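Local atomic coordinates of 7,8-dihydro-6-hydroxymethylpterin pyrophosphokinase-dihydropteroate synthase (Plasmodium falciparum, PDB entry 6JWS), a protein that probably catalyses two consecutive steps of folate biosynthesis, pyrophosphorylating 6-hydroxymethyl-7,8-dihydropterin with ATP and then joining the product to 4-aminobenzoate to give 7,8-dihydropteroate. Residues K43-I48 against K185-L190. The protein carries 1 engineered substitution. Sequence-based numbering, arbitrary orientation.
Sequences KYLGKI and KYIEEL. With CA (calcium ion), chain L.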
loop_
_atom_site.group_PDB
_atom_site.type_symbol
_atom_site.label_atom_id
_atom_site.label_comp_id
_atom_site.label_asym_id
_atom_site.label_seq_id
_atom_site.Cartn_x
_atom_site.Cartn_y
_atom_site.Cartn_z
ATOM N N LYS B 43 5.934 15.052 43.358
ATOM C CA LYS B 43 6.216 14.955 44.785
ATOM C C LYS B 43 6.501 16.332 45.388
ATOM O O LYS B 43 5.882 16.705 46.380
ATOM C CB LYS B 43 7.379 13.981 45.009
ATOM C CG LYS B 43 7.673 13.613 46.458
ATOM C CD LYS B 43 8.759 12.559 46.566
ATOM C CE LYS B 43 9.020 12.077 47.979
ATOM N NZ LYS B 43 7.772 11.688 48.674
ATOM N N TYR B 44 7.403 17.098 44.756
ATOM C CA TYR B 44 7.997 18.275 45.372
ATOM C C TYR B 44 7.442 19.596 44.839
ATOM O O TYR B 44 7.727 20.634 45.425
ATOM C CB TYR B 44 9.523 18.246 45.247
ATOM C CG TYR B 44 10.225 17.157 46.025
ATOM C CD1 TYR B 44 9.870 16.851 47.334
ATOM C CD2 TYR B 44 11.281 16.456 45.462
ATOM C CE1 TYR B 44 10.524 15.855 48.045
ATOM C CE2 TYR B 44 11.951 15.462 46.161
ATOM C CZ TYR B 44 11.571 15.164 47.459
ATOM O OH TYR B 44 12.240 14.192 48.147
ATOM N N LEU B 45 6.659 19.588 43.751
ATOM C CA LEU B 45 6.289 20.852 43.125
ATOM C C LEU B 45 4.783 21.085 43.079
ATOM O O LEU B 45 4.354 22.228 43.064
ATOM C CB LEU B 45 6.892 20.956 41.719
ATOM C CG LEU B 45 8.412 21.090 41.672
ATOM C CD1 LEU B 45 8.888 21.255 40.229
ATOM C CD2 LEU B 45 8.853 22.274 42.527
ATOM N N GLY B 46 3.975 20.027 42.996
ATOM C CA GLY B 46 2.539 20.227 42.863
ATOM C C GLY B 46 1.867 19.108 42.067
ATOM O O GLY B 46 2.195 17.930 42.219
ATOM N N LYS B 47 0.922 19.487 41.207
ATOM C CA LYS B 47 0.212 18.486 40.436
ATOM C C LYS B 47 0.452 18.645 38.932
ATOM O O LYS B 47 0.120 19.684 38.358
ATOM C CB LYS B 47 -1.284 18.558 40.744
ATOM C CG LYS B 47 -2.058 17.481 40.011
ATOM C CD LYS B 47 -3.537 17.427 40.260
ATOM C CE LYS B 47 -3.971 16.006 39.970
ATOM N NZ LYS B 47 -5.343 15.988 39.435
ATOM N N ILE B 48 0.934 17.569 38.293
ATOM C CA ILE B 48 1.019 17.508 36.841
ATOM C C ILE B 48 -0.379 17.388 36.235
ATOM O O ILE B 48 -1.091 16.419 36.484
ATOM C CB ILE B 48 1.926 16.347 36.393
ATOM C CG1 ILE B 48 3.348 16.533 36.928
ATOM C CG2 ILE B 48 1.901 16.218 34.871
ATOM C CD1 ILE B 48 4.245 15.327 36.751
ATOM N N LYS B 185 16.511 22.714 40.835
ATOM C CA LYS B 185 17.947 22.481 40.940
ATOM C C LYS B 185 18.221 21.388 41.966
ATOM O O LYS B 185 19.091 20.552 41.747
ATOM C CB LYS B 185 18.701 23.780 41.245
ATOM C CG LYS B 185 18.711 24.802 40.117
ATOM C CD LYS B 185 19.399 24.297 38.865
ATOM C CE LYS B 185 19.126 25.179 37.663
ATOM N NZ LYS B 185 19.950 24.776 36.503
ATOM N N TYR B 186 17.444 21.380 43.056
ATOM C CA TYR B 186 17.529 20.315 44.043
ATOM C C TYR B 186 17.203 18.975 43.383
ATOM O O TYR B 186 18.009 18.041 43.447
ATOM C CB TYR B 186 16.668 20.621 45.275
ATOM C CG TYR B 186 16.815 19.609 46.384
ATOM C CD1 TYR B 186 17.979 19.536 47.134
ATOM C CD2 TYR B 186 15.804 18.703 46.671
ATOM C CE1 TYR B 186 18.140 18.601 48.144
ATOM C CE2 TYR B 186 15.944 17.767 47.683
ATOM C CZ TYR B 186 17.116 17.713 48.420
ATOM O OH TYR B 186 17.275 16.790 49.412
ATOM N N ILE B 187 16.040 18.913 42.712
ATOM C CA ILE B 187 15.600 17.719 42.001
ATOM C C ILE B 187 16.700 17.218 41.061
ATOM O O ILE B 187 17.015 16.031 41.065
ATOM C CB ILE B 187 14.251 17.959 41.281
ATOM C CG1 ILE B 187 13.090 18.033 42.274
ATOM C CG2 ILE B 187 13.993 16.904 40.209
ATOM C CD1 ILE B 187 11.850 18.681 41.718
ATOM N N GLU B 188 17.308 18.118 40.274
ATOM C CA GLU B 188 18.340 17.690 39.336
ATOM C C GLU B 188 19.476 17.008 40.088
ATOM O O GLU B 188 19.904 15.922 39.696
ATOM C CB GLU B 188 18.907 18.838 38.490
ATOM C CG GLU B 188 17.925 19.407 37.487
ATOM C CD GLU B 188 18.455 20.460 36.531
ATOM O OE1 GLU B 188 19.639 20.386 36.146
ATOM O OE2 GLU B 188 17.670 21.344 36.148
ATOM N N GLU B 189 19.948 17.663 41.160
ATOM C CA GLU B 189 21.062 17.183 41.964
ATOM C C GLU B 189 20.730 15.819 42.562
ATOM O O GLU B 189 21.582 14.935 42.565
ATOM C CB GLU B 189 21.435 18.180 43.066
ATOM C CG GLU B 189 22.283 19.348 42.592
ATOM C CD GLU B 189 23.648 18.999 42.014
ATOM O OE1 GLU B 189 24.217 17.942 42.406
ATOM O OE2 GLU B 189 24.148 19.792 41.172
ATOM N N LEU B 190 19.488 15.650 43.041
ATOM C CA LEU B 190 19.063 14.378 43.614
ATOM C C LEU B 190 19.292 13.251 42.610
ATOM O O LEU B 190 19.647 12.138 42.992
ATOM C CB LEU B 190 17.585 14.438 44.004
ATOM C CG LEU B 190 17.244 14.946 45.406
ATOM C CD1 LEU B 190 15.745 14.826 45.648
ATOM C CD2 LEU B 190 18.010 14.190 46.487
HETATM CA CA CA L . 1.663 16.094 43.791
HETATM O O HOH W 1 -0.064 17.346 43.814
HETATM O O HOH W 2 1.974 17.210 45.927
#
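Ile-187 reaches from helix 177-190 to Tyr-44 and Leu-45, where helix 30-44 ends and the chain turns into strand 46-57. Its CB points at that turn. From there CG1 lies anti to the carbonyl carbon (chi1 -73°) and meets the edge of the Tyr-44 ring, near its plane, 4.0 Å from CD2. The chain then runs on extended (chi2 162°), bringing the terminal CD1 of Ile-187 4.2 Å from CD1 of Leu-45 and equally near that residue's CG. One helical turn later, Leu-190 and the tyrosine point at each other, Leu-190 CD1 lying 3.9 Å from CE2 of Tyr-44. The aliphatic part of Lys-43, at CG, lies over one face of this ring. Beyond these apolar atoms, Tyr-44 OH hydrogen-bonds Glu-93 O, which gives the polar end of the ring a partner. Just past the turn, Gly-46 O binds the calcium ion at 2.5 Å, together with Glu-42 O, Glu-99 OE1 and two waters; at the glycine's backbone angles a CB would press against the carbonyl O of Leu-45. Across the contact the chemistry is entirely apolar, implying non-directional van der Waals packing of largely buried side chains, while Thr-172 OG1, bonded to Leu-45 O, and the calcium give the turn its polar and metal ties.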